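Local coordinates for glycogen synthase (Cyanobacterium sp. CLg1, PDB 6GNF), which belongs to the bacterial glycogen and starch synthases, glycosyltransferases of two Rossmann-like domains, and holds adenosine-5'-diphosphate and a glycan in this model, at residues L177-K182 against L258-L263; S212-L217 against S225-N230; V27-A32 against A137-A142. All coordinates share one frame; numbering follows the deposited sequence.

Interaction 1: L177-K182 against L258-L263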
ATOM      1  N   LEU A 177      -7.584  -8.178 -15.509  1.00 46.56           N
ATOM      2  CA  LEU A 177      -7.444  -9.639 -15.534  1.00 47.13           C
ATOM      3  C   LEU A 177      -8.785 -10.398 -15.611  1.00 47.89           C
ATOM      4  O   LEU A 177      -8.891 -11.401 -16.319  1.00 48.14           O
ATOM      5  CB  LEU A 177      -6.615 -10.119 -14.338  1.00 46.26           C
ATOM      6  CG  LEU A 177      -6.352 -11.625 -14.257  1.00 46.46           C
ATOM      7  CD1 LEU A 177      -4.979 -11.901 -13.658  1.00 45.90           C
ATOM      8  CD2 LEU A 177      -7.437 -12.336 -13.455  1.00 46.28           C
ATOM      9  N   PRO A 178      -9.809  -9.945 -14.869  1.00 47.69           N
ATOM     10  CA  PRO A 178     -11.110 -10.609 -14.976  1.00 47.74           C
ATOM     11  C   PRO A 178     -11.728 -10.526 -16.370  1.00 48.49           C
ATOM     12  O   PRO A 178     -12.409 -11.461 -16.792  1.00 50.15           O
ATOM     13  CB  PRO A 178     -11.975  -9.861 -13.963  1.00 47.90           C
ATOM     14  CG  PRO A 178     -11.012  -9.307 -12.977  1.00 48.22           C
ATOM     15  CD  PRO A 178      -9.796  -8.950 -13.782  1.00 47.63           C
ATOM     16  N   LEU A 179     -11.460  -9.443 -17.091  1.00 47.84           N
ATOM     17  CA  LEU A 179     -11.972  -9.298 -18.448  1.00 47.25           C
ATOM     18  C   LEU A 179     -11.248 -10.256 -19.383  1.00 47.84           C
ATOM     19  O   LEU A 179     -11.883 -10.928 -20.201  1.00 49.92           O
ATOM     20  CB  LEU A 179     -11.842  -7.858 -18.956  1.00 47.65           C
ATOM     21  CG  LEU A 179     -12.847  -6.856 -18.377  1.00 48.14           C
ATOM     22  CD1 LEU A 179     -12.579  -6.565 -16.913  1.00 49.08           C
ATOM     23  CD2 LEU A 179     -12.830  -5.559 -19.167  1.00 49.42           C
ATOM     24  N   TYR A 180      -9.922 -10.314 -19.281  1.00 45.94           N
ATOM     25  CA  TYR A 180      -9.139 -11.231 -20.103  1.00 44.97           C
ATOM     26  C   TYR A 180      -9.461 -12.692 -19.784  1.00 46.15           C
ATOM     27  O   TYR A 180      -9.528 -13.521 -20.692  1.00 45.99           O
ATOM     28  CB  TYR A 180      -7.642 -10.987 -19.938  1.00 43.75           C
ATOM     29  CG  TYR A 180      -7.167  -9.680 -20.523  1.00 44.47           C
ATOM     30  CD1 TYR A 180      -7.360  -9.388 -21.865  1.00 46.81           C
ATOM     31  CD2 TYR A 180      -6.510  -8.741 -19.741  1.00 44.14           C
ATOM     32  CE1 TYR A 180      -6.922  -8.190 -22.413  1.00 48.37           C
ATOM     33  CE2 TYR A 180      -6.068  -7.539 -20.277  1.00 45.03           C
ATOM     34  CZ  TYR A 180      -6.278  -7.264 -21.609  1.00 47.62           C
ATOM     35  OH  TYR A 180      -5.839  -6.071 -22.142  1.00 46.79           O
ATOM     36  N   LEU A 181      -9.677 -12.994 -18.506  1.00 44.09           N
ATOM     37  CA  LEU A 181     -10.086 -14.337 -18.089  1.00 44.51           C
ATOM     38  C   LEU A 181     -11.332 -14.781 -18.845  1.00 44.44           C
ATOM     39  O   LEU A 181     -11.405 -15.903 -19.348  1.00 46.13           O
ATOM     40  CB  LEU A 181     -10.376 -14.374 -16.585  1.00 42.54           C
ATOM     41  CG  LEU A 181     -10.917 -15.689 -16.032  1.00 42.75           C
ATOM     42  CD1 LEU A 181      -9.938 -16.825 -16.287  1.00 42.94           C
ATOM     43  CD2 LEU A 181     -11.220 -15.576 -14.553  1.00 43.21           C
ATOM     44  N   LYS A 182     -12.333 -13.913 -18.881  1.00 46.00           N
ATOM     45  CA  LYS A 182     -13.571 -14.209 -19.603  1.00 47.14           C
ATOM     46  C   LYS A 182     -13.368 -14.307 -21.098  1.00 48.29           C
ATOM     47  O   LYS A 182     -13.863 -15.236 -21.737  1.00 48.90           O
ATOM     48  CB  LYS A 182     -14.616 -13.141 -19.331  1.00 47.91           C
ATOM     49  CG  LYS A 182     -15.151 -13.237 -17.931  1.00 47.69           C
ATOM     50  CD  LYS A 182     -16.135 -12.136 -17.627  1.00 49.80           C
ATOM     51  CE  LYS A 182     -16.633 -12.309 -16.210  1.00 49.66           C
ATOM     52  NZ  LYS A 182     -17.567 -11.223 -15.870  1.00 54.22           N
ATOM     53  N   LEU A 258     -10.406   0.125 -12.977  1.00 48.62           N
ATOM     54  CA  LEU A 258     -10.840  -0.406 -11.693  1.00 48.04           C
ATOM     55  C   LEU A 258     -12.344  -0.619 -11.677  1.00 49.39           C
ATOM     56  O   LEU A 258     -12.825  -1.568 -11.073  1.00 51.97           O
ATOM     57  CB  LEU A 258     -10.456   0.535 -10.554  1.00 47.77           C
ATOM     58  CG  LEU A 258     -10.737   0.010  -9.146  1.00 47.24           C
ATOM     59  CD1 LEU A 258      -9.987  -1.281  -8.896  1.00 45.87           C
ATOM     60  CD2 LEU A 258     -10.332   1.056  -8.126  1.00 49.91           C
ATOM     61  N   LYS A 259     -13.073   0.307 -12.292  1.00 51.42           N
ATOM     62  CA  LYS A 259     -14.516   0.164 -12.469  1.00 52.07           C
ATOM     63  C   LYS A 259     -14.838  -1.138 -13.192  1.00 51.73           C
ATOM     64  O   LYS A 259     -15.650  -1.917 -12.713  1.00 52.51           O
ATOM     65  CB  LYS A 259     -15.076   1.343 -13.253  1.00 52.92           C
ATOM     66  CG  LYS A 259     -16.554   1.226 -13.606  1.00 56.22           C
ATOM     67  CD  LYS A 259     -17.098   2.556 -14.098  1.00 58.96           C
ATOM     68  CE  LYS A 259     -18.496   2.431 -14.687  1.00 61.73           C
ATOM     69  NZ  LYS A 259     -18.507   1.695 -15.981  1.00 61.73           N
ATOM     70  N   ALA A 260     -14.184  -1.366 -14.330  1.00 50.98           N
ATOM     71  CA  ALA A 260     -14.382  -2.593 -15.097  1.00 51.00           C
ATOM     72  C   ALA A 260     -14.034  -3.828 -14.274  1.00 51.53           C
ATOM     73  O   ALA A 260     -14.706  -4.851 -14.366  1.00 51.73           O
ATOM     74  CB  ALA A 260     -13.559  -2.564 -16.380  1.00 51.71           C
ATOM     75  N   GLY A 261     -12.971  -3.733 -13.479  1.00 51.95           N
ATOM     76  CA  GLY A 261     -12.565  -4.816 -12.594  1.00 49.83           C
ATOM     77  C   GLY A 261     -13.618  -5.131 -11.548  1.00 52.64           C
ATOM     78  O   GLY A 261     -13.919  -6.304 -11.274  1.00 52.56           O
ATOM     79  N   PHE A 262     -14.175  -4.094 -10.932  1.00 54.26           N
ATOM     80  CA  PHE A 262     -15.269  -4.289  -9.976  1.00 58.01           C
ATOM     81  C   PHE A 262     -16.457  -4.977 -10.623  1.00 57.38           C
ATOM     82  O   PHE A 262     -17.071  -5.856 -10.021  1.00 58.61           O
ATOM     83  CB  PHE A 262     -15.752  -2.964  -9.373  1.00 61.14           C
ATOM     84  CG  PHE A 262     -14.898  -2.443  -8.252  1.00 66.09           C
ATOM     85  CD1 PHE A 262     -14.164  -3.298  -7.431  1.00 73.59           C
ATOM     86  CD2 PHE A 262     -14.847  -1.089  -8.000  1.00 67.93           C
ATOM     87  CE1 PHE A 262     -13.387  -2.799  -6.396  1.00 74.91           C
ATOM     88  CE2 PHE A 262     -14.083  -0.583  -6.965  1.00 69.72           C
ATOM     89  CZ  PHE A 262     -13.352  -1.439  -6.161  1.00 75.02           C
ATOM     90  N   LEU A 263     -16.784  -4.566 -11.842  1.00 55.69           N
ATOM     91  CA  LEU A 263     -17.970  -5.076 -12.519  1.00 54.82           C
ATOM     92  C   LEU A 263     -17.796  -6.490 -13.060  1.00 55.16           C
ATOM     93  O   LEU A 263     -18.777  -7.134 -13.405  1.00 56.92           O
ATOM     94  CB  LEU A 263     -18.384  -4.137 -13.660  1.00 54.76           C
ATOM     95  CG  LEU A 263     -18.906  -2.762 -13.228  1.00 56.07           C
ATOM     96  CD1 LEU A 263     -19.087  -1.845 -14.430  1.00 56.85           C
ATOM     97  CD2 LEU A 263     -20.208  -2.891 -12.455  1.00 56.87           C
TER
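Ala260 and Leu179 illustrate how two helices can pack by pressing one long side chain against the smooth flank of a partner. Leu179 leaves its helix with CG beside the backbone N and opposite the carbonyl carbon (chi1 -75°), and its forked end spreads over the 258-263 helix. Both branches bear on the methyl of Ala260, CD1 and CD2 each lying 4.2 Å from Ala260 CB. CD1 also comes to 3.7 Å from Ala260 O, so that this methyl rests on the backbone as much as on the side chain. That oxygen is not left to the hydrocarbon, since Asn264 ND2 donates to it. At Gly261 the helix has no side chain, and backbone faces the other segment directly. Leu179 CD1 lies 4.5 Å from Gly261 N, while the ring of Pro178 comes in from beside it, with CG 4.5 Å from Gly261 O. The two backbones approach closely here, Pro178 CA and Gly261 CA being 6.4 Å apart. Farther on, past Leu263, the extended Lys182 brings NZ to a hydrogen bond with Asn264 OD1, a polar border to an otherwise apolar contact. In the fold, helix 177-186 is the crossover between the parallel strands 166-170 and 195-200, and helix 257-264 ends the longer connection from 195-200 to 267-270. Both lie against the shared strand: Leu177, Pro178 and Leu181 touch Thr196, Leu258 touches Leu200, and helix 290-296 adjoins Phe262 and Leu263.

Interaction 2: S212-L217 against S225-N230. With SO4 (sulfate ion), chain I.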
ATOM      1  N   SER A 212      -9.215   7.012 -26.155  1.00 61.65           N
ATOM      2  CA  SER A 212      -8.359   6.721 -27.298  1.00 63.00           C
ATOM      3  C   SER A 212      -7.341   5.610 -27.040  1.00 62.47           C
ATOM      4  O   SER A 212      -6.713   5.117 -27.977  1.00 64.91           O
ATOM      5  CB  SER A 212      -7.608   7.978 -27.720  1.00 66.19           C
ATOM      6  OG  SER A 212      -6.757   8.395 -26.672  1.00 65.03           O
ATOM      7  N   LYS A 213      -7.150   5.230 -25.780  1.00 59.60           N
ATOM      8  CA  LYS A 213      -6.313   4.083 -25.446  1.00 58.10           C
ATOM      9  C   LYS A 213      -7.083   2.763 -25.407  1.00 56.46           C
ATOM     10  O   LYS A 213      -6.556   1.758 -24.934  1.00 51.58           O
ATOM     11  CB  LYS A 213      -5.634   4.295 -24.083  1.00 57.09           C
ATOM     12  CG  LYS A 213      -4.654   5.467 -24.022  1.00 59.61           C
ATOM     13  CD  LYS A 213      -3.491   5.334 -24.995  1.00 60.25           C
ATOM     14  CE  LYS A 213      -2.611   4.140 -24.675  1.00 59.42           C
ATOM     15  NZ  LYS A 213      -1.622   3.901 -25.757  1.00 60.88           N
ATOM     16  N   PHE A 214      -8.323   2.747 -25.891  1.00 57.70           N
ATOM     17  CA  PHE A 214      -9.125   1.518 -25.831  1.00 55.14           C
ATOM     18  C   PHE A 214      -8.566   0.411 -26.724  1.00 52.13           C
ATOM     19  O   PHE A 214      -8.489  -0.736 -26.310  1.00 50.43           O
ATOM     20  CB  PHE A 214     -10.594   1.773 -26.193  1.00 55.88           C
ATOM     21  CG  PHE A 214     -11.412   0.515 -26.226  1.00 54.91           C
ATOM     22  CD1 PHE A 214     -11.724  -0.146 -25.057  1.00 53.44           C
ATOM     23  CD2 PHE A 214     -11.829  -0.030 -27.429  1.00 55.01           C
ATOM     24  CE1 PHE A 214     -12.455  -1.321 -25.081  1.00 53.58           C
ATOM     25  CE2 PHE A 214     -12.556  -1.200 -27.461  1.00 53.99           C
ATOM     26  CZ  PHE A 214     -12.870  -1.848 -26.287  1.00 53.26           C
ATOM     27  N   ASP A 215      -8.099   0.767 -27.915  1.00 52.97           N
ATOM     28  CA  ASP A 215      -7.636  -0.236 -28.871  1.00 54.13           C
ATOM     29  C   ASP A 215      -6.426  -0.998 -28.336  1.00 52.11           C
ATOM     30  O   ASP A 215      -6.183  -2.128 -28.733  1.00 52.48           O
ATOM     31  CB  ASP A 215      -7.296   0.408 -30.221  1.00 56.44           C
ATOM     32  CG  ASP A 215      -8.521   0.918 -30.958  1.00 58.69           C
ATOM     33  OD1 ASP A 215      -9.629   0.417 -30.689  1.00 58.95           O
ATOM     34  OD2 ASP A 215      -8.375   1.810 -31.826  1.00 60.75           O
ATOM     35  N   ALA A 216      -5.644  -0.354 -27.476  1.00 50.54           N
ATOM     36  CA  ALA A 216      -4.468  -0.977 -26.901  1.00 50.18           C
ATOM     37  C   ALA A 216      -4.784  -2.118 -25.938  1.00 50.47           C
ATOM     38  O   ALA A 216      -3.888  -2.895 -25.606  1.00 53.42           O
ATOM     39  CB  ALA A 216      -3.612   0.069 -26.200  1.00 50.35           C
ATOM     40  N   LEU A 217      -6.025  -2.213 -25.474  1.00 50.92           N
ATOM     41  CA  LEU A 217      -6.420  -3.283 -24.549  1.00 49.54           C
ATOM     42  C   LEU A 217      -6.677  -4.632 -25.226  1.00 49.46           C
ATOM     43  O   LEU A 217      -6.678  -5.655 -24.560  1.00 49.96           O
ATOM     44  CB  LEU A 217      -7.666  -2.856 -23.765  1.00 50.02           C
ATOM     45  CG  LEU A 217      -7.519  -1.547 -22.979  1.00 50.20           C
ATOM     46  CD1 LEU A 217      -8.791  -1.245 -22.210  1.00 50.55           C
ATOM     47  CD2 LEU A 217      -6.329  -1.619 -22.038  1.00 48.82           C
ATOM     48  N   SER A 225     -18.754  -0.635 -22.218  1.00 59.52           N
ATOM     49  CA  SER A 225     -19.631  -0.059 -21.219  1.00 61.94           C
ATOM     50  C   SER A 225     -19.086  -0.192 -19.793  1.00 59.59           C
ATOM     51  O   SER A 225     -19.178   0.751 -19.008  1.00 61.77           O
ATOM     52  CB  SER A 225     -21.017  -0.690 -21.316  1.00 64.84           C
ATOM     53  OG  SER A 225     -21.828  -0.260 -20.246  1.00 71.14           O
ATOM     54  N   ASP A 226     -18.530  -1.354 -19.463  1.00 56.90           N
ATOM     55  CA  ASP A 226     -17.931  -1.580 -18.145  1.00 56.07           C
ATOM     56  C   ASP A 226     -16.732  -0.649 -17.911  1.00 56.08           C
ATOM     57  O   ASP A 226     -16.538  -0.143 -16.813  1.00 56.75           O
ATOM     58  CB  ASP A 226     -17.467  -3.029 -17.996  1.00 55.58           C
ATOM     59  CG  ASP A 226     -18.608  -4.018 -17.870  1.00 57.28           C
ATOM     60  OD1 ASP A 226     -19.737  -3.634 -17.511  1.00 61.74           O
ATOM     61  OD2 ASP A 226     -18.352  -5.215 -18.131  1.00 58.72           O
ATOM     62  N   LEU A 227     -15.949  -0.414 -18.962  1.00 54.53           N
ATOM     63  CA  LEU A 227     -14.780   0.462 -18.887  1.00 53.89           C
ATOM     64  C   LEU A 227     -15.140   1.950 -18.881  1.00 56.78           C
ATOM     65  O   LEU A 227     -14.339   2.791 -18.494  1.00 56.65           O
ATOM     66  CB  LEU A 227     -13.841   0.186 -20.062  1.00 53.74           C
ATOM     67  CG  LEU A 227     -13.031  -1.104 -19.941  1.00 52.60           C
ATOM     68  CD1 LEU A 227     -12.597  -1.610 -21.307  1.00 54.20           C
ATOM     69  CD2 LEU A 227     -11.829  -0.882 -19.041  1.00 53.80           C
ATOM     70  N   SER A 228     -16.345   2.281 -19.321  1.00 57.89           N
ATOM     71  CA  SER A 228     -16.724   3.668 -19.541  1.00 61.36           C
ATOM     72  C   SER A 228     -16.897   4.456 -18.252  1.00 59.79           C
ATOM     73  O   SER A 228     -17.239   3.899 -17.210  1.00 57.90           O
ATOM     74  CB  SER A 228     -17.995   3.718 -20.375  1.00 64.63           C
ATOM     75  OG  SER A 228     -17.716   3.155 -21.656  1.00 68.11           O
ATOM     76  N   PHE A 229     -16.612   5.754 -18.325  1.00 59.52           N
ATOM     77  CA  PHE A 229     -16.560   6.590 -17.136  1.00 61.83           C
ATOM     78  C   PHE A 229     -16.614   8.075 -17.487  1.00 64.40           C
ATOM     79  O   PHE A 229     -16.012   8.506 -18.469  1.00 64.27           O
ATOM     80  CB  PHE A 229     -15.273   6.297 -16.378  1.00 59.99           C
ATOM     81  CG  PHE A 229     -15.232   6.874 -15.001  1.00 60.81           C
ATOM     82  CD1 PHE A 229     -16.064   6.386 -14.006  1.00 61.00           C
ATOM     83  CD2 PHE A 229     -14.340   7.886 -14.688  1.00 62.11           C
ATOM     84  CE1 PHE A 229     -16.016   6.908 -12.721  1.00 61.14           C
ATOM     85  CE2 PHE A 229     -14.290   8.412 -13.411  1.00 63.39           C
ATOM     86  CZ  PHE A 229     -15.129   7.921 -12.426  1.00 62.82           C
ATOM     87  N   ASN A 230     -17.339   8.843 -16.681  1.00 66.64           N
ATOM     88  CA  ASN A 230     -17.437  10.285 -16.871  1.00 71.17           C
ATOM     89  C   ASN A 230     -17.050  11.033 -15.626  1.00 70.12           C
ATOM     90  O   ASN A 230     -17.577  10.752 -14.561  1.00 70.59           O
ATOM     91  CB  ASN A 230     -18.858  10.686 -17.240  1.00 75.45           C
ATOM     92  CG  ASN A 230     -19.075  10.698 -18.724  1.00 79.73           C
ATOM     93  OD1 ASN A 230     -19.184   9.647 -19.352  1.00 84.48           O
ATOM     94  ND2 ASN A 230     -19.140  11.890 -19.305  1.00 85.29           N
TER
HETATM   95  S   SO4 I 605      -9.497  11.137 -26.025  1.00101.61           S
HETATM   96  O1  SO4 I 605     -10.229   9.863 -25.846  1.00103.39           O
HETATM   97  O2  SO4 I 605      -9.758  11.705 -27.372  1.00101.37           O
HETATM   98  O3  SO4 I 605      -8.039  10.877 -25.909  1.00106.24           O
HETATM   99  O4  SO4 I 605      -9.955  12.083 -24.981  1.00 99.04           O
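Phe214 and Leu227 meet because each torsion sends its side chain across the gap. The phenylalanine ring swings out opposite the backbone N (chi1 176°), whereas Leu227 turns its CG beside its own N (chi1 -75°), and an extended second torsion (156°) carries CD1 forward. The two side chains cross at about a right angle, and the leucine methyl arrives at the rim of the ring, in its plane, with CD1 3.8 Å from Phe214 CE1. No face of the ring is used in this pairing. The same methyl meets a second partner: Leu217 reaches toward Leu227 tip to tip, its CD1 3.9 Å from Leu227 CD1. One branch of one leucine thus bridges two side chains while the main chains stay well apart, Phe214 CA lying 9.0 Å from Leu227 CA. Phe214 and Leu217 are brought to the same side by a turn of helical shape, in which Leu217 N donates to Phe214 O at 3.0 Å. The contact belongs to an excursion between two parallel strands of the N-terminal Rossmann-like domain, 195-200 and 267-270, which carries a small antiparallel sheet of strands 208-209, 251-256 and 228-231. Leu227 closes the short helix 224-227, and at Ser228 the chain leaves helical geometry for the edge strand; Ser228 OG is bonded to Leu224 O and Tyr253 OH. Beyond the other end of the contact, Ser212 holds a sulfate, probably from the crystallisation liquor, through two of its oxygens: Ser212 N donates to O1 at 3.0 Å and Ser212 OG to O3 at 2.9 Å, with Ser211 OG adding a third bond.

Interaction 3: V27-A32 against A137-A142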
ATOM      1  N   VAL A  27      -1.773 -11.524  -8.043  1.00 40.45           N
ATOM      2  CA  VAL A  27      -1.183 -10.789  -9.141  1.00 40.72           C
ATOM      3  C   VAL A  27      -1.023  -9.340  -8.699  1.00 42.20           C
ATOM      4  O   VAL A  27      -1.956  -8.732  -8.190  1.00 41.63           O
ATOM      5  CB  VAL A  27      -2.062 -10.889 -10.407  1.00 40.65           C
ATOM      6  CG1 VAL A  27      -1.329 -10.336 -11.618  1.00 40.74           C
ATOM      7  CG2 VAL A  27      -2.451 -12.340 -10.663  1.00 41.03           C
ATOM      8  N   SER A  28       0.184  -8.804  -8.835  1.00 45.11           N
ATOM      9  CA  SER A  28       0.431  -7.412  -8.477  1.00 46.03           C
ATOM     10  C   SER A  28       1.662  -6.865  -9.157  1.00 44.75           C
ATOM     11  O   SER A  28       2.451  -7.605  -9.725  1.00 45.01           O
ATOM     12  CB  SER A  28       0.577  -7.242  -6.955  1.00 49.10           C
ATOM     13  OG  SER A  28       1.733  -7.826  -6.444  1.00 53.91           O
ATOM     14  N   THR A  29       1.856  -5.563  -9.012  1.00 45.54           N
ATOM     15  CA  THR A  29       3.076  -4.906  -9.478  1.00 45.92           C
ATOM     16  C   THR A  29       4.199  -4.980  -8.451  1.00 45.50           C
ATOM     17  O   THR A  29       5.336  -4.713  -8.790  1.00 47.40           O
ATOM     18  CB  THR A  29       2.808  -3.424  -9.780  1.00 47.31           C
ATOM     19  OG1 THR A  29       2.072  -2.860  -8.684  1.00 47.97           O
ATOM     20  CG2 THR A  29       1.978  -3.294 -11.014  1.00 48.37           C
ATOM     21  N   GLU A  30       3.867  -5.301  -7.198  1.00 46.88           N
ATOM     22  CA  GLU A  30       4.830  -5.243  -6.107  1.00 48.21           C
ATOM     23  C   GLU A  30       4.773  -6.502  -5.263  1.00 48.16           C
ATOM     24  O   GLU A  30       3.692  -6.927  -4.870  1.00 46.94           O
ATOM     25  CB  GLU A  30       4.501  -4.081  -5.176  1.00 49.12           C
ATOM     26  CG  GLU A  30       4.887  -2.711  -5.678  1.00 50.91           C
ATOM     27  CD  GLU A  30       4.518  -1.605  -4.695  1.00 51.71           C
ATOM     28  OE1 GLU A  30       4.594  -1.805  -3.455  1.00 50.92           O
ATOM     29  OE2 GLU A  30       4.149  -0.520  -5.190  1.00 49.66           O
ATOM     30  N   VAL A  31       5.942  -7.043  -4.931  1.00 49.20           N
ATOM     31  CA  VAL A  31       6.061  -8.115  -3.936  1.00 48.75           C
ATOM     32  C   VAL A  31       7.327  -7.873  -3.117  1.00 48.67           C
ATOM     33  O   VAL A  31       8.432  -8.026  -3.621  1.00 50.51           O
ATOM     34  CB  VAL A  31       6.156  -9.522  -4.585  1.00 48.07           C
ATOM     35  CG1 VAL A  31       6.239 -10.592  -3.505  1.00 51.22           C
ATOM     36  CG2 VAL A  31       4.970  -9.791  -5.493  1.00 46.44           C
ATOM     37  N   ALA A  32       7.163  -7.479  -1.861  1.00 48.59           N
ATOM     38  CA  ALA A  32       8.315  -7.265  -0.993  1.00 49.86           C
ATOM     39  C   ALA A  32       8.995  -8.602  -0.736  1.00 49.61           C
ATOM     40  O   ALA A  32       8.338  -9.637  -0.734  1.00 49.51           O
ATOM     41  CB  ALA A  32       7.886  -6.635   0.330  1.00 49.44           C
ATOM     42  N   ALA A 137      -1.629  -4.004 -18.902  1.00 43.81           N
ATOM     43  CA  ALA A 137      -2.464  -4.939 -19.652  1.00 44.21           C
ATOM     44  C   ALA A 137      -1.671  -6.220 -19.963  1.00 43.01           C
ATOM     45  O   ALA A 137      -2.205  -7.328 -19.881  1.00 44.40           O
ATOM     46  CB  ALA A 137      -2.968  -4.308 -20.937  1.00 45.75           C
ATOM     47  N   MET A 138      -0.406  -6.066 -20.336  1.00 43.14           N
ATOM     48  CA  MET A 138       0.432  -7.230 -20.628  1.00 43.86           C
ATOM     49  C   MET A 138       0.673  -8.095 -19.384  1.00 44.37           C
ATOM     50  O   MET A 138       0.758  -9.325 -19.479  1.00 44.38           O
ATOM     51  CB  MET A 138       1.763  -6.796 -21.234  1.00 45.43           C
ATOM     52  CG  MET A 138       2.638  -7.970 -21.687  1.00 46.40           C
ATOM     53  SD  MET A 138       4.084  -7.461 -22.627  1.00 48.86           S
ATOM     54  CE  MET A 138       5.080  -6.804 -21.294  1.00 47.63           C
ATOM     55  N   LEU A 139       0.823  -7.457 -18.226  1.00 44.43           N
ATOM     56  CA  LEU A 139       0.960  -8.196 -16.972  1.00 43.59           C
ATOM     57  C   LEU A 139      -0.249  -9.084 -16.697  1.00 43.46           C
ATOM     58  O   LEU A 139      -0.083 -10.235 -16.306  1.00 44.21           O
ATOM     59  CB  LEU A 139       1.174  -7.237 -15.795  1.00 43.34           C
ATOM     60  CG  LEU A 139       1.173  -7.854 -14.396  1.00 43.12           C
ATOM     61  CD1 LEU A 139       2.235  -8.930 -14.266  1.00 42.41           C
ATOM     62  CD2 LEU A 139       1.386  -6.775 -13.341  1.00 45.66           C
ATOM     63  N   SER A 140      -1.454  -8.549 -16.906  1.00 43.13           N
ATOM     64  CA  SER A 140      -2.682  -9.303 -16.641  1.00 44.25           C
ATOM     65  C   SER A 140      -2.806 -10.509 -17.566  1.00 43.35           C
ATOM     66  O   SER A 140      -3.204 -11.575 -17.134  1.00 43.59           O
ATOM     67  CB  SER A 140      -3.904  -8.401 -16.766  1.00 45.91           C
ATOM     68  OG  SER A 140      -3.813  -7.372 -15.797  1.00 45.57           O
ATOM     69  N   GLN A 141      -2.468 -10.326 -18.837  1.00 44.31           N
ATOM     70  CA  GLN A 141      -2.456 -11.425 -19.801  1.00 45.52           C
ATOM     71  C   GLN A 141      -1.425 -12.479 -19.446  1.00 44.12           C
ATOM     72  O   GLN A 141      -1.681 -13.671 -19.578  1.00 44.11           O
ATOM     73  CB  GLN A 141      -2.135 -10.915 -21.207  1.00 49.41           C
ATOM     74  CG  GLN A 141      -3.190 -10.008 -21.801  1.00 50.17           C
ATOM     75  CD  GLN A 141      -2.717  -9.352 -23.080  1.00 52.43           C
ATOM     76  OE1 GLN A 141      -2.079  -9.985 -23.925  1.00 56.73           O
ATOM     77  NE2 GLN A 141      -3.014  -8.073 -23.229  1.00 55.34           N
ATOM     78  N   ALA A 142      -0.229 -12.038 -19.071  1.00 42.50           N
ATOM     79  CA  ALA A 142       0.848 -12.971 -18.767  1.00 43.58           C
ATOM     80  C   ALA A 142       0.544 -13.805 -17.529  1.00 43.80           C
ATOM     81  O   ALA A 142       0.951 -14.971 -17.477  1.00 45.32           O
ATOM     82  CB  ALA A 142       2.163 -12.224 -18.588  1.00 43.70           C
TER
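Glu30 O receives two hydroxyls, those of Ser28 and Thr44, which probably helps to hold the bend of a loop whose Ser28 carbonyl lies against Leu139. The bond from Ser28 OG to Glu30 O is short at 2.7 Å, although the hydroxyl stands well above the carbonyl plane, 47° out of it. The Ser28 side chain points away from the 137-142 helix, which leaves the backbone to face it, and the bond to Glu30 O lies on the far side. Into that surface goes Leu139, held opposite its backbone N (chi1 173°) and directed from the helix toward the loop. Its CD2 does most of the touching, lying 3.9 Å from Ser28 O and 4.2 Å from Thr29 CG2. Val27 approaches the root of the fork instead, with CG1 4.5 Å from Leu139 CG. A single leucine thereby spans the end of a strand and the first turn of the loop after it. Thr29 is divided in its duties: its methyl packs on the leucine, and its OG1 is hydrogen-bonded to Tyr121 OH, which also binds Glu30 OE2. Leu139 has Val104 of strand 99-105, two places along the sheet from 23-27, beside it as well. Helix 132-144 therefore lies against the middle of the large mixed sheet. A loop leaving the carboxyl end of the first strand toward the first helix is the classic site-forming element of a Rossmann-like fold, and here it leads into the Lys-Thr-Gly-Gly-Leu motif of starch synthases, where the pockets for adenosine-5'-diphosphate and the glycan begin.

Helix 177-186 ties the three contacts together. Interactions 1 and 2, with centres 12 Å apart, are joined by a probable hydrogen bond of 2.6 Å between Tyr180 OH and Leu217 O, and by Lys259 NZ, which lies 2.8 Å from Asp226 O at the end of the short helix. Toward interaction 3, with its centre 14 Å from that of interaction 1, the same helix offers apolar packing, Leu177 CD1 resting 3.9 Å from Val27 CG2. Interactions 2 and 3 do not touch, their centres being 20 Å apart. Interaction 3 lies near the cleft: the side chain of Thr29 is about 6 Å from both the AC1 unit, an aminocyclitol joined to a deoxyglucose, and a glucose of the bound glycan.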